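Local coordinates for protein phosphonate monoester hydrolase (Ruegeria pomeroyi, PDB 4UPK) that is a hydrolase of the sulfatase family, in the alkaline phosphatase clan, built around a large mixed beta sheet covered by helices, at residues 36-41 / 396-401; 326-331 / 340-345. All coordinates share one frame; numbering follows the deposited sequence.

Contact 1. Residues 36-41 / 396-401; sequences VLFIII and PTILDW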
ATOM      1  N   VAL A  36     -26.669 -14.251  -6.612  1.00 20.61           N
ATOM      2  CA  VAL A  36     -27.092 -13.287  -5.607  1.00 19.73           C
ATOM      3  C   VAL A  36     -27.729 -12.076  -6.299  1.00 21.01           C
ATOM      4  O   VAL A  36     -27.090 -11.409  -7.107  1.00 20.12           O
ATOM      5  CB  VAL A  36     -26.006 -12.905  -4.552  1.00 23.78           C
ATOM      6  CG1 VAL A  36     -26.579 -11.939  -3.505  1.00 22.60           C
ATOM      7  CG2 VAL A  36     -25.437 -14.150  -3.868  1.00 24.13           C
ATOM      8  N   LEU A  37     -29.007 -11.831  -6.001  1.00 16.65           N
ATOM      9  CA  LEU A  37     -29.743 -10.689  -6.524  1.00 14.66           C
ATOM     10  C   LEU A  37     -30.095  -9.810  -5.345  1.00 20.33           C
ATOM     11  O   LEU A  37     -30.963 -10.149  -4.537  1.00 21.10           O
ATOM     12  CB  LEU A  37     -30.995 -11.081  -7.349  1.00 13.32           C
ATOM     13  CG  LEU A  37     -31.875  -9.895  -7.868  1.00 14.62           C
ATOM     14  CD1 LEU A  37     -31.100  -8.973  -8.813  1.00 14.17           C
ATOM     15  CD2 LEU A  37     -33.123 -10.384  -8.523  1.00 11.90           C
ATOM     16  N   PHE A  38     -29.390  -8.684  -5.242  1.00 17.21           N
ATOM     17  CA  PHE A  38     -29.543  -7.727  -4.162  1.00 15.27           C
ATOM     18  C   PHE A  38     -30.175  -6.434  -4.679  1.00 19.95           C
ATOM     19  O   PHE A  38     -29.511  -5.634  -5.356  1.00 17.46           O
ATOM     20  CB  PHE A  38     -28.174  -7.486  -3.496  1.00 16.17           C
ATOM     21  CG  PHE A  38     -28.147  -6.716  -2.195  1.00 15.81           C
ATOM     22  CD1 PHE A  38     -29.329  -6.413  -1.515  1.00 16.90           C
ATOM     23  CD2 PHE A  38     -26.941  -6.339  -1.621  1.00 15.63           C
ATOM     24  CE1 PHE A  38     -29.303  -5.706  -0.313  1.00 16.85           C
ATOM     25  CE2 PHE A  38     -26.915  -5.630  -0.422  1.00 17.66           C
ATOM     26  CZ  PHE A  38     -28.097  -5.337   0.234  1.00 15.75           C
ATOM     27  N   ILE A  39     -31.493  -6.255  -4.382  1.00 17.88           N
ATOM     28  CA  ILE A  39     -32.231  -5.050  -4.783  1.00 16.84           C
ATOM     29  C   ILE A  39     -32.442  -4.166  -3.564  1.00 20.13           C
ATOM     30  O   ILE A  39     -32.922  -4.647  -2.531  1.00 19.82           O
ATOM     31  CB  ILE A  39     -33.593  -5.287  -5.539  1.00 19.13           C
ATOM     32  CG1 ILE A  39     -33.441  -6.227  -6.735  1.00 18.52           C
ATOM     33  CG2 ILE A  39     -34.264  -3.924  -5.969  1.00 18.44           C
ATOM     34  CD1 ILE A  39     -34.803  -6.644  -7.358  1.00 17.14           C
ATOM     35  N   ILE A  40     -32.128  -2.862  -3.727  1.00 14.76           N
ATOM     36  CA  ILE A  40     -32.322  -1.821  -2.734  1.00 14.03           C
ATOM     37  C   ILE A  40     -33.143  -0.696  -3.369  1.00 20.11           C
ATOM     38  O   ILE A  40     -32.708  -0.070  -4.350  1.00 17.98           O
ATOM     39  CB  ILE A  40     -30.987  -1.299  -2.072  1.00 15.99           C
ATOM     40  CG1 ILE A  40     -30.218  -2.441  -1.367  1.00 14.99           C
ATOM     41  CG2 ILE A  40     -31.274  -0.119  -1.099  1.00 16.06           C
ATOM     42  CD1 ILE A  40     -28.876  -2.060  -0.797  1.00 14.20           C
ATOM     43  N   ILE A  41     -34.338  -0.465  -2.809  1.00 18.33           N
ATOM     44  CA  ILE A  41     -35.241   0.601  -3.227  1.00 18.01           C
ATOM     45  C   ILE A  41     -34.907   1.756  -2.266  1.00 22.70           C
ATOM     46  O   ILE A  41     -34.823   1.533  -1.068  1.00 22.15           O
ATOM     47  CB  ILE A  41     -36.749   0.169  -3.140  1.00 20.83           C
ATOM     48  CG1 ILE A  41     -37.050  -1.056  -4.024  1.00 19.98           C
ATOM     49  CG2 ILE A  41     -37.701   1.330  -3.504  1.00 21.52           C
ATOM     50  CD1 ILE A  41     -38.376  -1.802  -3.651  1.00 19.13           C
ATOM     51  N   PRO A 396     -23.614 -10.110   6.150  1.00 19.74           N
ATOM     52  CA  PRO A 396     -23.268 -11.446   6.668  1.00 19.10           C
ATOM     53  C   PRO A 396     -24.192 -12.573   6.208  1.00 23.62           C
ATOM     54  O   PRO A 396     -23.735 -13.709   6.101  1.00 26.24           O
ATOM     55  CB  PRO A 396     -23.270 -11.254   8.193  1.00 20.57           C
ATOM     56  CG  PRO A 396     -24.152 -10.099   8.424  1.00 24.79           C
ATOM     57  CD  PRO A 396     -23.927  -9.183   7.262  1.00 20.42           C
ATOM     58  N   THR A 397     -25.465 -12.269   5.881  1.00 18.81           N
ATOM     59  CA  THR A 397     -26.417 -13.255   5.367  1.00 16.46           C
ATOM     60  C   THR A 397     -25.949 -13.780   3.984  1.00 20.49           C
ATOM     61  O   THR A 397     -25.935 -14.993   3.753  1.00 19.57           O
ATOM     62  CB  THR A 397     -27.819 -12.665   5.325  1.00 13.54           C
ATOM     63  OG1 THR A 397     -28.171 -12.169   6.615  1.00 16.05           O
ATOM     64  CG2 THR A 397     -28.873 -13.673   4.856  1.00 12.28           C
ATOM     65  N   ILE A 398     -25.552 -12.853   3.088  1.00 18.10           N
ATOM     66  CA  ILE A 398     -25.100 -13.148   1.730  1.00 18.92           C
ATOM     67  C   ILE A 398     -23.839 -13.983   1.773  1.00 23.57           C
ATOM     68  O   ILE A 398     -23.815 -15.049   1.157  1.00 24.12           O
ATOM     69  CB  ILE A 398     -24.946 -11.853   0.855  1.00 21.41           C
ATOM     70  CG1 ILE A 398     -26.294 -11.090   0.717  1.00 20.42           C
ATOM     71  CG2 ILE A 398     -24.350 -12.182  -0.527  1.00 21.43           C
ATOM     72  CD1 ILE A 398     -26.144  -9.564   0.466  1.00 21.03           C
ATOM     73  N   LEU A 399     -22.808 -13.526   2.536  1.00 19.46           N
ATOM     74  CA  LEU A 399     -21.528 -14.233   2.682  1.00 18.57           C
ATOM     75  C   LEU A 399     -21.698 -15.643   3.217  1.00 23.18           C
ATOM     76  O   LEU A 399     -21.089 -16.575   2.688  1.00 22.38           O
ATOM     77  CB  LEU A 399     -20.511 -13.434   3.534  1.00 17.65           C
ATOM     78  CG  LEU A 399     -20.052 -12.072   2.963  1.00 20.02           C
ATOM     79  CD1 LEU A 399     -19.058 -11.416   3.900  1.00 20.09           C
ATOM     80  CD2 LEU A 399     -19.481 -12.203   1.519  1.00 15.29           C
ATOM     81  N   ASP A 400     -22.543 -15.802   4.256  1.00 20.62           N
ATOM     82  CA  ASP A 400     -22.859 -17.091   4.862  1.00 20.00           C
ATOM     83  C   ASP A 400     -23.418 -18.023   3.778  1.00 25.18           C
ATOM     84  O   ASP A 400     -22.863 -19.102   3.558  1.00 23.57           O
ATOM     85  CB  ASP A 400     -23.866 -16.882   6.012  1.00 21.20           C
ATOM     86  CG  ASP A 400     -24.313 -18.108   6.785  1.00 29.47           C
ATOM     87  OD1 ASP A 400     -23.804 -19.215   6.497  1.00 30.15           O
ATOM     88  OD2 ASP A 400     -25.179 -17.960   7.683  1.00 32.32           O
ATOM     89  N   TRP A 401     -24.467 -17.562   3.048  1.00 23.80           N
ATOM     90  CA  TRP A 401     -25.134 -18.311   1.988  1.00 24.93           C
ATOM     91  C   TRP A 401     -24.201 -18.765   0.844  1.00 26.90           C
ATOM     92  O   TRP A 401     -24.356 -19.887   0.365  1.00 28.24           O
ATOM     93  CB  TRP A 401     -26.363 -17.544   1.480  1.00 24.61           C
ATOM     94  CG  TRP A 401     -27.225 -18.337   0.551  1.00 27.09           C
ATOM     95  CD1 TRP A 401     -28.234 -19.190   0.892  1.00 30.38           C
ATOM     96  CD2 TRP A 401     -27.162 -18.337  -0.884  1.00 27.29           C
ATOM     97  NE1 TRP A 401     -28.808 -19.719  -0.243  1.00 30.21           N
ATOM     98  CE2 TRP A 401     -28.156 -19.228  -1.347  1.00 31.62           C
ATOM     99  CE3 TRP A 401     -26.344 -17.686  -1.825  1.00 28.80           C
ATOM    100  CZ2 TRP A 401     -28.374 -19.464  -2.712  1.00 31.63           C
ATOM    101  CZ3 TRP A 401     -26.561 -17.920  -3.176  1.00 30.84           C
ATOM    102  CH2 TRP A 401     -27.568 -18.798  -3.609  1.00 31.70           C
TER
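One face of the Phe-38 ring is met by the CD1 methyl of Ile-398, which lies 3.9 Å from CD2 of Phe-38 and nearly as close to its CE2, so the methyl sits over the CD2-CE2 side of the ring and the isoleucine side chain lies roughly perpendicular to that of the phenylalanine. The same phenylalanine also stacks with the ring of His-236 on strand 234-239. The second flat group, the indole of Trp-401, receives Val-36 obliquely at its six-membered ring: CG2 of Val-36 comes to 4.0 Å from CZ3 of Trp-401, and the valine and indole side chains point opposite ways as they pass. Between these aromatic groups the two branched residues meet directly, CG1 of Val-36 being 3.7 Å from CG2 of Ile-398. The isoleucine divides its work between its branches. With CG1 turned anti to the carbonyl carbon (chi1 -60°), its longer arm carries CD1 to the phenylalanine, while CG2, anti to the backbone N, faces the valine. Val-36 forks in the same way, CG1 touching Ile-398 and CG2 touching both Ile-398 and the indole.

No hydrogen bond links the segments; the interface is wholly apolar, and Val-36, Phe-38 and Ile-398 are buried. Met-118 of helix 114-120 touches both Val-36 and Ile-398, adding a second helix to this part of the core. Ile-398 spans the alternate strand residues Val-36 and Phe-38, and Trp-401, about a turn further along helix 394-402, meets Val-36. The axes of segments 36-41 and 396-401 approach to 10.8 Å and run nearly antiparallel (172°). Such packing of a helix along a strand of the central sheet is characteristic of the layered alpha/beta fold of the alkaline phosphatase clan.

Contact 2. Residues 326-331 / 340-345; sequences RVIAHL and TLIVVT
Ile-328 is the first residue of 326-331 to reach the strand, and it does so through the end of its side chain. Its CA-CB bond runs neither toward nor away from 340-345, but CG1 lies anti to the carbonyl carbon and the second torsion bends the chain again (chi2 -56°), bringing CD1 to 4.1 Å from CD1 of Ile-342. The two isoleucines cross at a slant, meeting through these methyls alone. Tyr-337, in the loop that follows the helix, also packs on Ile-328.

Helix 303-333 and strand 340-346 are consecutive elements of the chain, joined by a short connection, and the helix lies against the mixed sheet to which the strand belongs. The pair is thus a helix-to-strand step of an alpha/beta fold, as expected in the alkaline phosphatase clan, with apolar side chains filling the space between the two layers.

One turn further on, Leu-331 has its CA-CB bond directed toward the strand. Its extended side chain (chi2 180°) and that of Ile-342 approach tip to tip, with CD1 of Leu-331 3.7 Å from CD1 of Ile-342. A single terminal methyl of the strand residue therefore touches both helix residues, and no hydrogen bond crosses between the segments. Leu-331 is buried and also packs on Trp-233, Tyr-337 and Leu-37, the last from the adjoining strand 35-41. At the start of the strand, Thr-340 OG1 hydrogen-bonds with Gln-336 O and Asn-35 ND2.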
ATOM      1  N   ARG A 326     -40.755  -7.656 -13.747  1.00 14.57           N
ATOM      2  CA  ARG A 326     -40.009  -7.973 -14.972  1.00 13.65           C
ATOM      3  C   ARG A 326     -38.683  -8.648 -14.638  1.00 16.60           C
ATOM      4  O   ARG A 326     -38.250  -9.504 -15.396  1.00 17.54           O
ATOM      5  CB  ARG A 326     -39.729  -6.702 -15.788  1.00 11.73           C
ATOM      6  CG  ARG A 326     -40.941  -6.016 -16.398  1.00 13.50           C
ATOM      7  CD  ARG A 326     -40.525  -4.646 -16.921  1.00 17.08           C
ATOM      8  NE  ARG A 326     -39.682  -4.769 -18.109  1.00 21.40           N
ATOM      9  CZ  ARG A 326     -38.814  -3.857 -18.534  1.00 29.99           C
ATOM     10  NH1 ARG A 326     -38.638  -2.728 -17.860  1.00 17.87           N
ATOM     11  NH2 ARG A 326     -38.116  -4.066 -19.641  1.00 14.22           N
ATOM     12  N   VAL A 327     -38.015  -8.219 -13.539  1.00 12.73           N
ATOM     13  CA  VAL A 327     -36.746  -8.770 -13.034  1.00 12.16           C
ATOM     14  C   VAL A 327     -36.993 -10.221 -12.553  1.00 17.32           C
ATOM     15  O   VAL A 327     -36.238 -11.123 -12.911  1.00 17.38           O
ATOM     16  CB  VAL A 327     -36.104  -7.872 -11.940  1.00 14.24           C
ATOM     17  CG1 VAL A 327     -34.848  -8.521 -11.358  1.00 14.85           C
ATOM     18  CG2 VAL A 327     -35.781  -6.479 -12.490  1.00 12.96           C
ATOM     19  N   ILE A 328     -38.079 -10.435 -11.778  1.00 14.65           N
ATOM     20  CA  ILE A 328     -38.504 -11.756 -11.296  1.00 14.96           C
ATOM     21  C   ILE A 328     -38.849 -12.655 -12.484  1.00 18.54           C
ATOM     22  O   ILE A 328     -38.375 -13.781 -12.515  1.00 20.14           O
ATOM     23  CB  ILE A 328     -39.682 -11.665 -10.256  1.00 17.77           C
ATOM     24  CG1 ILE A 328     -39.302 -10.860  -8.973  1.00 17.49           C
ATOM     25  CG2 ILE A 328     -40.268 -13.052  -9.920  1.00 18.16           C
ATOM     26  CD1 ILE A 328     -38.016 -11.357  -8.160  1.00 22.86           C
ATOM     27  N   ALA A 329     -39.662 -12.152 -13.461  1.00 14.90           N
ATOM     28  CA  ALA A 329     -40.068 -12.882 -14.669  1.00 15.16           C
ATOM     29  C   ALA A 329     -38.859 -13.374 -15.454  1.00 22.28           C
ATOM     30  O   ALA A 329     -38.880 -14.512 -15.920  1.00 24.82           O
ATOM     31  CB  ALA A 329     -40.966 -12.021 -15.562  1.00 15.34           C
ATOM     32  N   HIS A 330     -37.793 -12.553 -15.557  1.00 18.05           N
ATOM     33  CA  HIS A 330     -36.534 -12.915 -16.211  1.00 18.42           C
ATOM     34  C   HIS A 330     -35.890 -14.134 -15.539  1.00 22.51           C
ATOM     35  O   HIS A 330     -35.381 -15.006 -16.238  1.00 24.39           O
ATOM     36  CB  HIS A 330     -35.539 -11.732 -16.182  1.00 18.84           C
ATOM     37  CG  HIS A 330     -34.171 -12.089 -16.686  1.00 22.57           C
ATOM     38  ND1 HIS A 330     -33.929 -12.319 -18.037  1.00 24.08           N
ATOM     39  CD2 HIS A 330     -33.026 -12.299 -15.993  1.00 25.14           C
ATOM     40  CE1 HIS A 330     -32.650 -12.647 -18.123  1.00 24.37           C
ATOM     41  NE2 HIS A 330     -32.061 -12.645 -16.922  1.00 25.17           N
ATOM     42  N   LEU A 331     -35.864 -14.165 -14.194  1.00 17.45           N
ATOM     43  CA  LEU A 331     -35.270 -15.257 -13.417  1.00 16.00           C
ATOM     44  C   LEU A 331     -36.041 -16.564 -13.631  1.00 21.91           C
ATOM     45  O   LEU A 331     -35.418 -17.610 -13.807  1.00 23.01           O
ATOM     46  CB  LEU A 331     -35.207 -14.927 -11.920  1.00 14.85           C
ATOM     47  CG  LEU A 331     -34.300 -13.783 -11.453  1.00 17.26           C
ATOM     48  CD1 LEU A 331     -34.388 -13.638  -9.980  1.00 15.70           C
ATOM     49  CD2 LEU A 331     -32.844 -13.989 -11.861  1.00 18.87           C
ATOM     50  N   THR A 340     -31.395 -18.798  -6.799  1.00 28.12           N
ATOM     51  CA  THR A 340     -30.929 -17.435  -6.488  1.00 25.42           C
ATOM     52  C   THR A 340     -31.318 -16.951  -5.087  1.00 26.05           C
ATOM     53  O   THR A 340     -32.480 -17.054  -4.680  1.00 24.91           O
ATOM     54  CB  THR A 340     -31.418 -16.453  -7.584  1.00 26.26           C
ATOM     55  OG1 THR A 340     -30.930 -16.907  -8.839  1.00 27.15           O
ATOM     56  CG2 THR A 340     -30.966 -14.984  -7.369  1.00 21.02           C
ATOM     57  N   LEU A 341     -30.340 -16.354  -4.383  1.00 19.21           N
ATOM     58  CA  LEU A 341     -30.579 -15.688  -3.120  1.00 16.95           C
ATOM     59  C   LEU A 341     -31.063 -14.289  -3.517  1.00 21.81           C
ATOM     60  O   LEU A 341     -30.301 -13.506  -4.114  1.00 21.64           O
ATOM     61  CB  LEU A 341     -29.300 -15.603  -2.243  1.00 15.91           C
ATOM     62  CG  LEU A 341     -29.379 -14.722  -0.989  1.00 17.58           C
ATOM     63  CD1 LEU A 341     -30.395 -15.266   0.031  1.00 17.59           C
ATOM     64  CD2 LEU A 341     -28.036 -14.550  -0.358  1.00 13.73           C
ATOM     65  N   ILE A 342     -32.348 -14.009  -3.249  1.00 18.22           N
ATOM     66  CA  ILE A 342     -32.975 -12.729  -3.554  1.00 17.88           C
ATOM     67  C   ILE A 342     -33.106 -11.941  -2.272  1.00 21.31           C
ATOM     68  O   ILE A 342     -33.675 -12.440  -1.296  1.00 20.98           O
ATOM     69  CB  ILE A 342     -34.324 -12.848  -4.341  1.00 21.02           C
ATOM     70  CG1 ILE A 342     -34.135 -13.630  -5.678  1.00 22.06           C
ATOM     71  CG2 ILE A 342     -34.944 -11.451  -4.588  1.00 20.54           C
ATOM     72  CD1 ILE A 342     -35.444 -14.043  -6.411  1.00 33.34           C
ATOM     73  N   VAL A 343     -32.530 -10.734  -2.258  1.00 17.31           N
ATOM     74  CA  VAL A 343     -32.603  -9.839  -1.111  1.00 16.98           C
ATOM     75  C   VAL A 343     -33.240  -8.532  -1.586  1.00 21.48           C
ATOM     76  O   VAL A 343     -32.697  -7.842  -2.458  1.00 19.52           O
ATOM     77  CB  VAL A 343     -31.257  -9.583  -0.366  1.00 20.27           C
ATOM     78  CG1 VAL A 343     -31.493  -8.754   0.898  1.00 19.35           C
ATOM     79  CG2 VAL A 343     -30.522 -10.876  -0.025  1.00 20.11           C
ATOM     80  N   VAL A 344     -34.413  -8.215  -1.027  1.00 18.27           N
ATOM     81  CA  VAL A 344     -35.124  -6.983  -1.353  1.00 16.90           C
ATOM     82  C   VAL A 344     -35.327  -6.206  -0.058  1.00 21.81           C
ATOM     83  O   VAL A 344     -35.869  -6.738   0.917  1.00 21.00           O
ATOM     84  CB  VAL A 344     -36.439  -7.166  -2.168  1.00 19.55           C
ATOM     85  CG1 VAL A 344     -37.034  -5.808  -2.569  1.00 18.19           C
ATOM     86  CG2 VAL A 344     -36.203  -8.017  -3.412  1.00 19.57           C
ATOM     87  N   THR A 345     -34.881  -4.944  -0.061  1.00 17.39           N
ATOM     88  CA  THR A 345     -35.000  -4.045   1.076  1.00 16.82           C
ATOM     89  C   THR A 345     -35.049  -2.576   0.603  1.00 19.91           C
ATOM     90  O   THR A 345     -34.943  -2.297  -0.587  1.00 17.74           O
ATOM     91  CB  THR A 345     -33.792  -4.298   2.061  1.00 18.09           C
ATOM     92  OG1 THR A 345     -34.073  -3.701   3.331  1.00 16.78           O
ATOM     93  CG2 THR A 345     -32.442  -3.810   1.509  1.00 10.77           C
TER

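How the contacts relate
Contacts 1 and 2 have their centres 11 Å apart and share one mixed sheet, in which strands 35-41 and 340-346 are parallel neighbours. Probable backbone hydrogen bonds join the strands directly: Leu-37 O lies 2.8 Å from Val-343 N, and Ile-39 N 2.8 Å from Val-343 O. Along the chain the order is 36-41, 326-331, 340-345, 396-401, so contact 2 is nested within the loop closed by contact 1. Contact 1 joins segments 355 residues apart, whereas contact 2 joins near neighbours in the chain. Helices 303-333 and 394-402 pack on opposite faces of these paired strands, consistent with an alpha/beta/alpha arrangement, and the indole of Trp-401 also packs on Leu-341.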